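Local coordinates for Bd0816 (Bdellovibrio bacteriovorus HD100, PDB 5CER), which probably acts as a serine-type D-Ala-D-Ala carboxypeptidase of the peptidase S13 family, the penicillin-binding protein group that trims cell-wall peptides, at residues N245-H250 with C270-K275; S35-T40 with I274-T279; A319-V324 with K328-S333; L41-K46 with D220-N225; S6-K11 with G23-K28. The protein carries 2 engineered substitutions. All coordinates share one frame; numbering follows the deposited sequence.

Contact 1 of 5, residues N245-H250 with C270-K275; sequences NQIVFH and CETMIK
Thr272 packs against Gln246, just before strand 247-248, and against Ile247 at its start, touching each with a different branch. Its chi1 of -58° sets OG1 anti to its carbonyl carbon, where the hydroxyl faces the base of Gln246: OG1 is 3.6 Å from Gln246 CB and 3.5 Å from Gln246 O. The hydroxyl is hydrogen-bonded to that of Thr269, and it meets Gln246 as a packing neighbour. Beyond CB the glutamine chain bends at chi2 (84°) and carries the amide away from the helix, with OE1 accepting from the backbone N of Asp243. The second branch, CG2 of Thr272, reaches the end of the Ile247 chain, 4.0 Å from CD1, and the two side chains cross at roughly a right angle. Ile247 points CD1 there because CG1 is anti to the backbone N. The same CD1 also packs against Ile38 of helix 35-47, while backbone hydrogen bonding between Gln246 and Thr269 holds the loop just ahead of the helix. The small interface therefore seats the edge strand 247-248 of a three-stranded antiparallel sheet on the first turn of helix 270-286, a plain strand-on-helix packing within the fold of the penicillin-binding protein and beta-lactamase clan.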
# COMPACT_ATOMS: atom_id res chain seq x y z
N ASN A 245 -4.53 -6.69 27.11
CA ASN A 245 -4.62 -8.12 26.82
C ASN A 245 -4.98 -8.43 25.39
O ASN A 245 -4.63 -9.48 24.89
CB ASN A 245 -5.63 -8.82 27.77
CG ASN A 245 -5.21 -8.76 29.24
OD1 ASN A 245 -6.01 -8.44 30.09
ND2 ASN A 245 -3.93 -8.93 29.50
N GLN A 246 -5.73 -7.56 24.74
CA GLN A 246 -6.17 -7.76 23.35
C GLN A 246 -5.41 -6.94 22.31
O GLN A 246 -5.40 -7.29 21.13
CB GLN A 246 -7.67 -7.44 23.19
CG GLN A 246 -8.62 -8.42 23.82
CD GLN A 246 -8.83 -8.14 25.28
OE1 GLN A 246 -9.05 -7.00 25.69
NE2 GLN A 246 -8.81 -9.20 26.08
N ILE A 247 -4.86 -5.80 22.72
CA ILE A 247 -4.33 -4.82 21.76
C ILE A 247 -3.35 -3.85 22.40
O ILE A 247 -3.60 -3.33 23.50
CB ILE A 247 -5.49 -4.10 21.04
CG1 ILE A 247 -4.96 -3.22 19.90
CG2 ILE A 247 -6.37 -3.28 22.00
CD1 ILE A 247 -6.00 -2.88 18.86
N VAL A 248 -2.20 -3.69 21.77
CA VAL A 248 -1.21 -2.67 22.16
C VAL A 248 -0.75 -1.94 20.91
O VAL A 248 -0.29 -2.58 19.97
CB VAL A 248 0.03 -3.26 22.86
CG1 VAL A 248 1.00 -2.16 23.33
CG2 VAL A 248 -0.38 -4.13 24.08
N PHE A 249 -0.93 -0.63 20.91
CA PHE A 249 -0.50 0.21 19.82
C PHE A 249 0.60 1.17 20.27
O PHE A 249 0.60 1.67 21.41
CB PHE A 249 -1.68 1.02 19.20
CG PHE A 249 -2.32 0.39 18.00
CD1 PHE A 249 -2.51 -0.98 17.91
CD2 PHE A 249 -2.81 1.18 16.96
CE1 PHE A 249 -3.12 -1.55 16.81
CE2 PHE A 249 -3.41 0.59 15.84
CZ PHE A 249 -3.56 -0.77 15.77
N HIS A 250 1.51 1.45 19.34
CA HIS A 250 2.54 2.49 19.44
C HIS A 250 2.41 3.53 18.36
O HIS A 250 2.94 4.62 18.51
CB HIS A 250 3.89 1.83 19.32
CG HIS A 250 4.11 0.70 20.27
ND1 HIS A 250 3.77 -0.61 19.97
CD2 HIS A 250 4.68 0.67 21.48
CE1 HIS A 250 4.12 -1.39 20.97
NE2 HIS A 250 4.67 -0.64 21.90
N CYS A 270 -6.57 -11.84 16.82
CA CYS A 270 -7.23 -12.00 15.55
C CYS A 270 -8.71 -11.65 15.70
O CYS A 270 -9.33 -11.12 14.79
CB CYS A 270 -7.01 -13.44 15.04
SG CYS A 270 -7.19 -13.63 13.27
N GLU A 271 -9.28 -12.01 16.85
CA GLU A 271 -10.63 -11.61 17.24
C GLU A 271 -10.82 -10.10 17.14
O GLU A 271 -11.85 -9.62 16.67
CB GLU A 271 -10.92 -12.09 18.68
CG GLU A 271 -12.16 -11.49 19.32
CD GLU A 271 -12.55 -12.15 20.61
OE1 GLU A 271 -11.64 -12.58 21.35
OE2 GLU A 271 -13.78 -12.33 20.88
N THR A 272 -9.85 -9.37 17.65
CA THR A 272 -9.92 -7.91 17.67
C THR A 272 -10.02 -7.33 16.23
O THR A 272 -10.73 -6.34 16.01
CB THR A 272 -8.69 -7.30 18.40
OG1 THR A 272 -8.62 -7.78 19.74
CG2 THR A 272 -8.79 -5.78 18.44
N MET A 273 -9.33 -7.95 15.29
CA MET A 273 -9.37 -7.53 13.87
C MET A 273 -10.72 -7.80 13.24
O MET A 273 -11.19 -6.97 12.48
CB MET A 273 -8.29 -8.23 13.04
CG MET A 273 -6.89 -7.81 13.41
SD MET A 273 -6.53 -6.05 13.21
CE MET A 273 -7.27 -5.66 11.60
N ILE A 274 -11.35 -8.92 13.59
CA ILE A 274 -12.73 -9.21 13.17
C ILE A 274 -13.71 -8.17 13.75
O ILE A 274 -14.58 -7.68 13.02
CB ILE A 274 -13.19 -10.62 13.56
CG1 ILE A 274 -12.32 -11.68 12.88
CG2 ILE A 274 -14.64 -10.86 13.17
CD1 ILE A 274 -12.24 -11.58 11.37
N LYS A 275 -13.58 -7.85 15.04
CA LYS A 275 -14.43 -6.79 15.64
C LYS A 275 -14.31 -5.48 14.90
O LYS A 275 -15.30 -4.89 14.51
CB LYS A 275 -14.08 -6.52 17.09
CG LYS A 275 -14.67 -7.50 18.05
CD LYS A 275 -14.34 -7.09 19.47
CE LYS A 275 -14.36 -8.27 20.43
NZ LYS A 275 -13.88 -7.81 21.77

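Contact 2 of 5, residues S35-T40 with I274-T279; sequences SKVITT and IKTLYT
With chi1 near -59°, Thr276 turns CG2 anti to its backbone N and OG1 anti to its carbonyl carbon, and both branches straddle CG1 of Ile38. That methylene is 3.7 Å from Thr276 CG2 and 3.6 Å from Thr276 OG1, the two side chains running nearly perpendicular. The hydroxyl bonds Thr272 O one turn earlier in its own helix, and its oxygen also packs on the isoleucine. Val37 has CG1 anti to the backbone N (chi1 -176°), and this methyl fills the angle between two neighbours: it lies 3.9 Å from Thr276 CG2 and 3.8 Å from Leu277 CD2. The leucine leaves its helix obliquely, yet its end swings back toward the valine. All four residues are buried, and the interface is mostly apolar. The short helical segments run broadly the same way, their axes 9.7 Å apart and inclined at 41°. On the first helix Lys36 O is gripped by both Thr40 N and Thr40 OG1, from opposite faces of its plane. Around the pair, Phe232 and Phe235 of helix 228-239 pack on Ile38, helix 203-213 touches Lys36 and Thr40, and strand 3-11 meets Ile274 on another face of helix 270-286.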
# COMPACT_ATOMS: atom_id res chain seq x y z
N SER A 35 -2.96 -2.90 11.05
CA SER A 35 -3.12 -1.79 12.00
C SER A 35 -3.88 -0.59 11.43
O SER A 35 -4.63 0.07 12.17
CB SER A 35 -1.75 -1.26 12.44
OG SER A 35 -1.07 -2.15 13.26
N LYS A 36 -3.65 -0.29 10.15
CA LYS A 36 -4.32 0.85 9.51
C LYS A 36 -5.83 0.72 9.41
O LYS A 36 -6.55 1.72 9.35
CB LYS A 36 -3.70 1.14 8.14
CG LYS A 36 -2.25 1.62 8.23
CD LYS A 36 -1.67 1.85 6.84
CE LYS A 36 -0.30 2.48 6.89
NZ LYS A 36 0.82 1.50 6.77
N VAL A 37 -6.31 -0.51 9.40
CA VAL A 37 -7.76 -0.77 9.46
C VAL A 37 -8.35 -0.20 10.78
O VAL A 37 -9.43 0.37 10.77
CB VAL A 37 -8.10 -2.27 9.33
CG1 VAL A 37 -9.61 -2.46 9.31
CG2 VAL A 37 -7.52 -2.82 8.04
N ILE A 38 -7.61 -0.38 11.86
CA ILE A 38 -8.04 0.10 13.16
C ILE A 38 -7.91 1.60 13.24
O ILE A 38 -8.80 2.29 13.74
CB ILE A 38 -7.23 -0.58 14.29
CG1 ILE A 38 -7.43 -2.11 14.24
CG2 ILE A 38 -7.66 -0.01 15.65
CD1 ILE A 38 -6.59 -2.89 15.23
N THR A 39 -6.78 2.12 12.76
CA THR A 39 -6.58 3.56 12.67
C THR A 39 -7.70 4.23 11.87
O THR A 39 -8.27 5.27 12.30
CB THR A 39 -5.20 3.87 12.11
OG1 THR A 39 -4.21 3.27 12.98
CG2 THR A 39 -4.97 5.35 12.06
N THR A 40 -8.07 3.58 10.77
CA THR A 40 -9.19 3.98 9.94
C THR A 40 -10.51 4.06 10.69
O THR A 40 -11.27 5.04 10.55
CB THR A 40 -9.31 3.05 8.69
OG1 THR A 40 -8.18 3.25 7.83
CG2 THR A 40 -10.55 3.32 7.89
N ILE A 274 -11.35 -8.92 13.59
CA ILE A 274 -12.73 -9.21 13.17
C ILE A 274 -13.71 -8.17 13.75
O ILE A 274 -14.58 -7.68 13.02
CB ILE A 274 -13.19 -10.62 13.56
CG1 ILE A 274 -12.32 -11.68 12.88
CG2 ILE A 274 -14.64 -10.86 13.17
CD1 ILE A 274 -12.24 -11.58 11.37
N LYS A 275 -13.58 -7.85 15.04
CA LYS A 275 -14.43 -6.79 15.64
C LYS A 275 -14.31 -5.48 14.90
O LYS A 275 -15.30 -4.89 14.51
CB LYS A 275 -14.08 -6.52 17.09
CG LYS A 275 -14.67 -7.50 18.05
CD LYS A 275 -14.34 -7.09 19.47
CE LYS A 275 -14.36 -8.27 20.43
NZ LYS A 275 -13.88 -7.81 21.77
N THR A 276 -13.06 -5.07 14.68
CA THR A 276 -12.74 -3.85 13.96
C THR A 276 -13.46 -3.79 12.63
O THR A 276 -14.10 -2.80 12.30
CB THR A 276 -11.22 -3.72 13.72
OG1 THR A 276 -10.56 -3.73 14.99
CG2 THR A 276 -10.87 -2.45 13.00
N LEU A 277 -13.31 -4.86 11.87
CA LEU A 277 -13.89 -4.95 10.57
C LEU A 277 -15.41 -4.87 10.62
O LEU A 277 -15.99 -4.15 9.80
CB LEU A 277 -13.42 -6.23 9.82
CG LEU A 277 -11.94 -6.23 9.33
CD1 LEU A 277 -11.46 -7.67 9.02
CD2 LEU A 277 -11.75 -5.31 8.14
N TYR A 278 -16.04 -5.62 11.52
CA TYR A 278 -17.50 -5.57 11.65
C TYR A 278 -17.96 -4.15 12.02
O TYR A 278 -18.89 -3.60 11.42
CB TYR A 278 -17.99 -6.59 12.67
CG TYR A 278 -19.45 -6.49 13.06
CD1 TYR A 278 -19.83 -5.70 14.14
CD2 TYR A 278 -20.42 -7.23 12.39
CE1 TYR A 278 -21.14 -5.58 14.52
CE2 TYR A 278 -21.74 -7.17 12.77
CZ TYR A 278 -22.11 -6.31 13.83
OH TYR A 278 -23.44 -6.17 14.22
N THR A 279 -17.30 -3.56 13.00
CA THR A 279 -17.70 -2.23 13.48
C THR A 279 -17.46 -1.13 12.43
O THR A 279 -18.26 -0.21 12.29
CB THR A 279 -16.92 -1.90 14.79
OG1 THR A 279 -16.93 -3.07 15.61
CG2 THR A 279 -17.45 -0.71 15.55

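Contact 3 of 5, residues A319-V324 with K328-S333; sequences AKTGTV and KTLAGS
Backbone hydrogen bonds zip Lys320 to Ala331 and Gly322 to Thr329, each an antiparallel hydrogen-bonded pair. Lys320 N donates to Ala331 O at 2.8 Å and is nearly straight (166°); Gly322 N reaches Thr329 O at 2.9 Å but is bent to 132°, with the donor well above the carbonyl plane. CA-H...O contacts fill in between, such as Ala319 CA to Ala331 O. A second, polar set involves Lys328, whose chain bends at chi2 and chi4 and runs alongside Thr323 in the same direction. Its NZ donates to Thr323 OG1 at 3.0 Å and, weakly, to Gly322 O. The apolar contacts between the strands lie on the same face as Thr323 and Lys328: Leu330 CD1 sits 3.6 Å from Thr321 CG2 and 4.0 Å from Ala319 CB. On the other face, Thr329 OG1 comes within 3.3 Å of the bare CA of Gly322 and is hydrogen-bonded to Leu31 O. There too Lys320 NZ folds back to Thr321 O at 2.7 Å and also bonds Ser214 OG. Lys320-Thr321-Gly322 matches the KTG motif of penicillin-recognising enzymes; backbone bonds to the neighbouring strand hold it, straight at the lysine and bent at the glycine, while the lysine amine is tied toward Ser214, whose sequence context fits the SxN motif.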
# COMPACT_ATOMS: atom_id res chain seq x y z
N ALA A 319 -9.64 -5.68 1.01
CA ALA A 319 -8.62 -6.02 1.99
C ALA A 319 -7.53 -5.00 2.13
O ALA A 319 -7.28 -4.13 1.26
CB ALA A 319 -8.00 -7.36 1.62
N LYS A 320 -6.85 -5.15 3.27
CA LYS A 320 -5.60 -4.41 3.60
C LYS A 320 -4.49 -5.42 3.86
O LYS A 320 -4.72 -6.39 4.58
CB LYS A 320 -5.85 -3.56 4.84
CG LYS A 320 -4.66 -2.78 5.33
CD LYS A 320 -4.40 -1.55 4.48
CE LYS A 320 -3.00 -0.99 4.69
NZ LYS A 320 -2.02 -1.82 3.95
N THR A 321 -3.32 -5.16 3.27
CA THR A 321 -2.14 -5.98 3.47
C THR A 321 -1.28 -5.45 4.57
O THR A 321 -1.39 -4.28 4.99
CB THR A 321 -1.26 -5.99 2.23
OG1 THR A 321 -0.97 -4.66 1.84
CG2 THR A 321 -1.93 -6.75 1.07
N GLY A 322 -0.35 -6.29 5.00
CA GLY A 322 0.66 -5.87 5.96
C GLY A 322 1.95 -6.62 5.78
O GLY A 322 1.95 -7.84 5.52
N THR A 323 3.06 -5.89 5.96
CA THR A 323 4.39 -6.43 5.79
C THR A 323 5.38 -5.80 6.77
O THR A 323 5.57 -4.57 6.74
CB THR A 323 4.89 -6.10 4.40
OG1 THR A 323 3.97 -6.60 3.42
CG2 THR A 323 6.29 -6.75 4.16
N VAL A 324 5.93 -6.60 7.67
CA VAL A 324 7.11 -6.19 8.49
C VAL A 324 8.05 -7.39 8.48
O VAL A 324 7.69 -8.42 7.93
CB VAL A 324 6.79 -5.72 9.93
CG1 VAL A 324 5.93 -4.45 9.90
CG2 VAL A 324 6.06 -6.79 10.69
N LYS A 328 3.57 -11.19 7.93
CA LYS A 328 2.85 -10.96 6.72
C LYS A 328 1.39 -11.15 7.04
O LYS A 328 0.99 -12.23 7.51
CB LYS A 328 3.29 -11.93 5.66
CG LYS A 328 2.91 -11.49 4.23
CD LYS A 328 3.88 -10.43 3.76
CE LYS A 328 3.55 -9.95 2.38
NZ LYS A 328 2.43 -8.97 2.46
N THR A 329 0.58 -10.12 6.79
CA THR A 329 -0.79 -10.13 7.29
C THR A 329 -1.79 -9.65 6.22
O THR A 329 -1.43 -8.95 5.26
CB THR A 329 -0.95 -9.23 8.54
OG1 THR A 329 -0.73 -7.88 8.18
CG2 THR A 329 -0.00 -9.60 9.68
N LEU A 330 -3.05 -10.03 6.40
CA LEU A 330 -4.14 -9.59 5.53
C LEU A 330 -5.43 -9.56 6.32
O LEU A 330 -5.71 -10.46 7.10
CB LEU A 330 -4.27 -10.56 4.36
CG LEU A 330 -5.15 -10.06 3.19
CD1 LEU A 330 -4.41 -9.05 2.33
CD2 LEU A 330 -5.55 -11.25 2.32
N ALA A 331 -6.26 -8.55 6.06
CA ALA A 331 -7.57 -8.43 6.73
C ALA A 331 -8.60 -7.72 5.85
O ALA A 331 -8.25 -6.79 5.11
CB ALA A 331 -7.40 -7.71 8.06
N GLY A 332 -9.86 -8.14 5.91
CA GLY A 332 -10.88 -7.53 5.07
C GLY A 332 -12.09 -8.41 4.93
O GLY A 332 -12.54 -9.00 5.90
N SER A 333 -12.67 -8.47 3.73
CA SER A 333 -13.77 -9.37 3.46
C SER A 333 -13.69 -9.98 2.06
O SER A 333 -13.11 -9.42 1.15
CB SER A 333 -15.11 -8.66 3.63
OG SER A 333 -15.34 -7.78 2.55

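Contact 4 of 5, residues L41-K46 with D220-N225; sequences LWAIEK and DNLYWN
Trp42 reaches across to Tyr223 with the far edge of its indole. From CB the side chain extends with CG anti to the backbone N (chi1 -176°), which sends the ring system away from its own helix and over the gap to helix 216-225. Its outer carbons make the touch: CZ3 is 3.8 Å from Tyr223 CD1, which lies close to the indole plane at the ring's edge, and 3.9 Å from Tyr223 O. The neighbouring CH2 stands at the same 3.9 Å from that carbonyl O, so the rim of the six-membered ring rests on both ring and backbone of the tyrosine. The planes stand at 81° with centroids 5.9 Å apart, an offset edge-to-face pair in which the tryptophan supplies the edge. Other aromatics pack on the indole: Phe235 stacks on it and Phe232 meets it edge-to-face. The tyrosine is anchored at its far end by a hydrogen bond between OH and Thr229 OG1. One residue along, Ala43 CB packs against Leu222 CD2 at 4.4 Å. The contact lies in the helical part of a fold consistent with the penicillin-recognising enzymes, where helix 35-47, beginning where relatives carry the SxxK motif, whose lysine position is probably Lys36, packs against helices 203-213, 216-225, 228-239 and 270-286.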
# COMPACT_ATOMS: atom_id res chain seq x y z
N LEU A 41 -10.82 3.03 11.47
CA LEU A 41 -12.07 3.06 12.27
C LEU A 41 -12.06 4.22 13.26
O LEU A 41 -13.06 4.90 13.45
CB LEU A 41 -12.28 1.74 13.01
CG LEU A 41 -13.41 1.67 14.06
CD1 LEU A 41 -14.77 1.95 13.45
CD2 LEU A 41 -13.38 0.29 14.70
N TRP A 42 -10.94 4.37 13.95
CA TRP A 42 -10.81 5.37 14.99
C TRP A 42 -11.02 6.78 14.37
O TRP A 42 -11.79 7.59 14.88
CB TRP A 42 -9.44 5.27 15.69
CG TRP A 42 -9.24 6.20 16.84
CD1 TRP A 42 -10.19 6.78 17.60
CD2 TRP A 42 -7.98 6.64 17.38
NE1 TRP A 42 -9.63 7.56 18.56
CE2 TRP A 42 -8.27 7.49 18.45
CE3 TRP A 42 -6.64 6.40 17.04
CZ2 TRP A 42 -7.27 8.10 19.21
CZ3 TRP A 42 -5.65 7.02 17.78
CH2 TRP A 42 -5.98 7.84 18.87
N ALA A 43 -10.34 7.05 13.26
CA ALA A 43 -10.50 8.34 12.57
C ALA A 43 -11.98 8.60 12.20
O ALA A 43 -12.50 9.67 12.45
CB ALA A 43 -9.59 8.43 11.33
N ILE A 44 -12.61 7.60 11.62
CA ILE A 44 -14.01 7.74 11.23
C ILE A 44 -14.91 7.96 12.42
O ILE A 44 -15.77 8.86 12.40
CB ILE A 44 -14.50 6.54 10.40
CG1 ILE A 44 -13.87 6.63 9.01
CG2 ILE A 44 -16.01 6.53 10.30
CD1 ILE A 44 -14.00 5.38 8.20
N GLU A 45 -14.69 7.21 13.49
CA GLU A 45 -15.48 7.40 14.69
C GLU A 45 -15.32 8.79 15.31
O GLU A 45 -16.31 9.39 15.71
CB GLU A 45 -15.14 6.35 15.71
CG GLU A 45 -16.10 6.34 16.88
CD GLU A 45 -15.77 5.24 17.86
OE1 GLU A 45 -15.98 4.05 17.49
OE2 GLU A 45 -15.28 5.56 18.97
N LYS A 46 -14.11 9.30 15.41
CA LYS A 46 -13.91 10.56 16.05
C LYS A 46 -14.21 11.76 15.18
O LYS A 46 -14.77 12.74 15.67
CB LYS A 46 -12.48 10.69 16.59
CG LYS A 46 -12.37 11.80 17.61
CD LYS A 46 -11.07 11.79 18.38
CE LYS A 46 -11.20 11.03 19.70
NZ LYS A 46 -9.87 10.87 20.33
N ASP A 220 0.33 7.46 10.62
CA ASP A 220 0.99 7.86 11.84
C ASP A 220 0.56 9.22 12.31
O ASP A 220 0.47 9.46 13.49
CB ASP A 220 2.52 7.80 11.70
CG ASP A 220 3.06 6.35 11.61
OD1 ASP A 220 2.46 5.45 12.24
OD2 ASP A 220 4.11 6.18 10.99
N ASN A 221 0.35 10.14 11.36
CA ASN A 221 -0.10 11.50 11.68
C ASN A 221 -1.56 11.54 12.11
O ASN A 221 -1.93 12.35 12.98
CB ASN A 221 0.20 12.48 10.52
CG ASN A 221 1.61 13.04 10.58
OD1 ASN A 221 1.88 13.94 11.37
ND2 ASN A 221 2.51 12.50 9.78
N LEU A 222 -2.41 10.68 11.52
CA LEU A 222 -3.80 10.51 12.01
C LEU A 222 -3.77 10.11 13.48
O LEU A 222 -4.46 10.74 14.30
CB LEU A 222 -4.59 9.48 11.21
CG LEU A 222 -5.15 10.03 9.90
CD1 LEU A 222 -5.63 8.91 8.99
CD2 LEU A 222 -6.24 11.04 10.16
N TYR A 223 -2.93 9.11 13.80
CA TYR A 223 -2.80 8.61 15.17
C TYR A 223 -2.44 9.74 16.15
O TYR A 223 -3.11 9.92 17.18
CB TYR A 223 -1.77 7.47 15.16
CG TYR A 223 -1.53 6.71 16.45
CD1 TYR A 223 -2.27 5.59 16.76
CD2 TYR A 223 -0.49 7.06 17.32
CE1 TYR A 223 -2.02 4.87 17.92
CE2 TYR A 223 -0.24 6.33 18.47
CZ TYR A 223 -1.00 5.23 18.77
OH TYR A 223 -0.78 4.51 19.92
N TRP A 224 -1.43 10.55 15.82
CA TRP A 224 -1.05 11.71 16.67
C TRP A 224 -2.16 12.74 16.71
O TRP A 224 -2.48 13.21 17.78
CB TRP A 224 0.29 12.39 16.26
CG TRP A 224 1.42 11.45 16.28
CD1 TRP A 224 1.67 10.49 17.20
CD2 TRP A 224 2.45 11.35 15.32
NE1 TRP A 224 2.78 9.79 16.88
CE2 TRP A 224 3.29 10.30 15.73
CE3 TRP A 224 2.77 12.06 14.17
CZ2 TRP A 224 4.44 9.93 15.01
CZ3 TRP A 224 3.91 11.70 13.45
CH2 TRP A 224 4.73 10.64 13.88
N ASN A 225 -2.75 13.05 15.56
CA ASN A 225 -3.85 14.01 15.46
C ASN A 225 -5.03 13.62 16.30
O ASN A 225 -5.68 14.49 16.86
CB ASN A 225 -4.36 14.16 14.02
CG ASN A 225 -3.42 14.94 13.14
OD1 ASN A 225 -2.43 15.47 13.59
ND2 ASN A 225 -3.73 14.99 11.85

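Contact 5 of 5, residues S6-K11 with G23-K28; sequences SVCHMK and GDMQKK
Ser6 and the turn at Asp24 are joined through a water molecule that binds both segments at once. Ser6 OG, set anti to its backbone N (chi1 -169°), donates to the water at 3.1 Å, and the water in turn donates to Asp24 O and to Lys27 O, each 2.8 Å from its oxygen. The water thus ties the strand to both ends of a type I beta turn running from Asp24 to Lys27, whose own closing bond, Lys27 N to Asp24 O, is long and weak at 3.5 Å. The turn has a further brace: Asp24 OD1 accepts from Gln26 N at 2.9 Å, an Asx turn in which the amide comes from above the carboxylate plane. Gly23, just before the turn, has a positive phi. Beyond the water site the contact becomes apolar. Cys8 SG is directed at the Met25 side chain, with CG modelled at 3.3 Å, shorter than usual packing and doubtful in detail, and SD further off at 4.1 Å. Behind Cys8 lie Cys270 and Ile274 of helix 270-286, and Met25 is also bonded through its backbone to Glu271 at that helix's start. The contact is thus a type I beta turn with an Asx turn, linked by one water to strand 3-11 of the large antiparallel sheet, in the loop that follows edge strand 19-21.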
# COMPACT_ATOMS: atom_id res chain seq x y z
N SER A 6 -2.33 -17.20 13.18
CA SER A 6 -3.74 -17.15 13.47
C SER A 6 -4.54 -16.83 12.19
O SER A 6 -4.10 -16.02 11.36
CB SER A 6 -3.96 -16.00 14.45
OG SER A 6 -5.26 -16.05 14.96
N VAL A 7 -5.72 -17.44 12.05
CA VAL A 7 -6.68 -17.11 11.02
C VAL A 7 -8.07 -17.01 11.64
O VAL A 7 -8.46 -17.88 12.41
CB VAL A 7 -6.66 -18.18 9.90
CG1 VAL A 7 -7.80 -17.98 8.89
CG2 VAL A 7 -5.35 -18.14 9.15
N CYS A 8 -8.86 -16.02 11.23
CA CYS A 8 -10.25 -15.90 11.63
C CYS A 8 -11.12 -15.64 10.43
O CYS A 8 -10.74 -14.89 9.55
CB CYS A 8 -10.43 -14.68 12.50
SG CYS A 8 -9.96 -15.02 14.16
N HIS A 9 -12.35 -16.12 10.50
CA HIS A 9 -13.39 -15.63 9.64
C HIS A 9 -14.78 -15.73 10.22
O HIS A 9 -15.07 -16.58 11.05
CB HIS A 9 -13.27 -16.29 8.27
CG HIS A 9 -13.05 -17.76 8.34
ND1 HIS A 9 -11.82 -18.35 8.07
CD2 HIS A 9 -13.90 -18.76 8.63
CE1 HIS A 9 -11.93 -19.65 8.23
NE2 HIS A 9 -13.18 -19.92 8.56
N MET A 10 -15.65 -14.84 9.73
CA MET A 10 -16.97 -14.64 10.28
C MET A 10 -17.83 -14.13 9.13
O MET A 10 -17.40 -13.28 8.37
CB MET A 10 -16.89 -13.61 11.43
CG MET A 10 -18.22 -13.35 12.12
SD MET A 10 -18.04 -12.19 13.47
CE MET A 10 -17.97 -10.64 12.57
N LYS A 11 -19.07 -14.65 9.01
CA LYS A 11 -19.98 -14.14 8.06
C LYS A 11 -20.45 -12.71 8.39
O LYS A 11 -20.68 -12.37 9.54
CB LYS A 11 -21.17 -15.02 7.99
CG LYS A 11 -22.04 -14.66 6.81
CD LYS A 11 -23.18 -15.61 6.60
CE LYS A 11 -23.98 -15.16 5.39
NZ LYS A 11 -25.00 -16.21 5.16
N GLY A 23 -5.55 -21.59 14.90
CA GLY A 23 -4.69 -20.99 15.95
C GLY A 23 -5.53 -20.32 17.02
O GLY A 23 -6.75 -20.48 17.06
N ASP A 24 -4.83 -19.58 17.86
CA ASP A 24 -5.40 -18.93 19.02
C ASP A 24 -5.90 -17.59 18.59
O ASP A 24 -5.12 -16.68 18.27
CB ASP A 24 -4.32 -18.80 20.10
CG ASP A 24 -4.85 -18.32 21.43
OD1 ASP A 24 -6.03 -17.94 21.50
OD2 ASP A 24 -4.10 -18.40 22.43
N MET A 25 -7.21 -17.45 18.52
CA MET A 25 -7.86 -16.15 18.21
C MET A 25 -7.67 -15.08 19.26
O MET A 25 -7.97 -13.92 18.99
CB MET A 25 -9.37 -16.29 18.17
CG MET A 25 -9.93 -16.83 16.89
SD MET A 25 -11.66 -17.14 17.20
CE MET A 25 -11.73 -18.62 16.16
N GLN A 26 -7.29 -15.48 20.47
CA GLN A 26 -7.17 -14.53 21.58
C GLN A 26 -5.72 -14.24 21.93
O GLN A 26 -5.47 -13.67 22.98
CB GLN A 26 -7.89 -15.06 22.81
CG GLN A 26 -9.37 -15.26 22.61
CD GLN A 26 -10.04 -15.80 23.86
OE1 GLN A 26 -9.39 -16.27 24.78
NE2 GLN A 26 -11.36 -15.77 23.88
N LYS A 27 -4.78 -14.59 21.05
CA LYS A 27 -3.38 -14.26 21.30
C LYS A 27 -2.98 -13.09 20.46
O LYS A 27 -3.22 -13.05 19.25
CB LYS A 27 -2.48 -15.47 21.01
CG LYS A 27 -1.02 -15.15 21.32
CD LYS A 27 -0.07 -16.33 21.21
CE LYS A 27 1.36 -15.82 21.33
NZ LYS A 27 2.32 -16.94 21.19
N LYS A 28 -2.32 -12.13 21.10
CA LYS A 28 -1.76 -10.98 20.39
C LYS A 28 -0.62 -11.36 19.50
O LYS A 28 0.28 -12.07 19.88
CB LYS A 28 -1.28 -9.93 21.37
CG LYS A 28 -2.39 -9.31 22.17
CD LYS A 28 -1.86 -8.20 23.03
CE LYS A 28 -1.12 -8.74 24.23
NZ LYS A 28 -0.40 -7.62 24.88
O HOH W 1 -4.96 -14.10 17.29

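Along the chain contact 5 opens and closes first, on strand 3-11 and the loop leading to strand 29-30. Helix 35-47 then serves contacts 2 and 4, about 12 Å apart between centres; helix 270-286 serves contacts 1 and 2, about 9 Å apart between centres and sharing Ile274 and Lys275. Contact 3 closes last, in the hairpin 317-324 with 327-336. Contacts 1, 2 and 4 join helices to each other and to the small sheet; contacts 3 and 5, with centres about 14 Å apart, lie on the six-stranded sheet. Contacts 4 and 5 are the most distant, about 25 Å between centres. Contacts 2 and 3 meet where the Lys320-Thr321-Gly322 strand faces the start of helix 35-47, bringing early and late chain segments together.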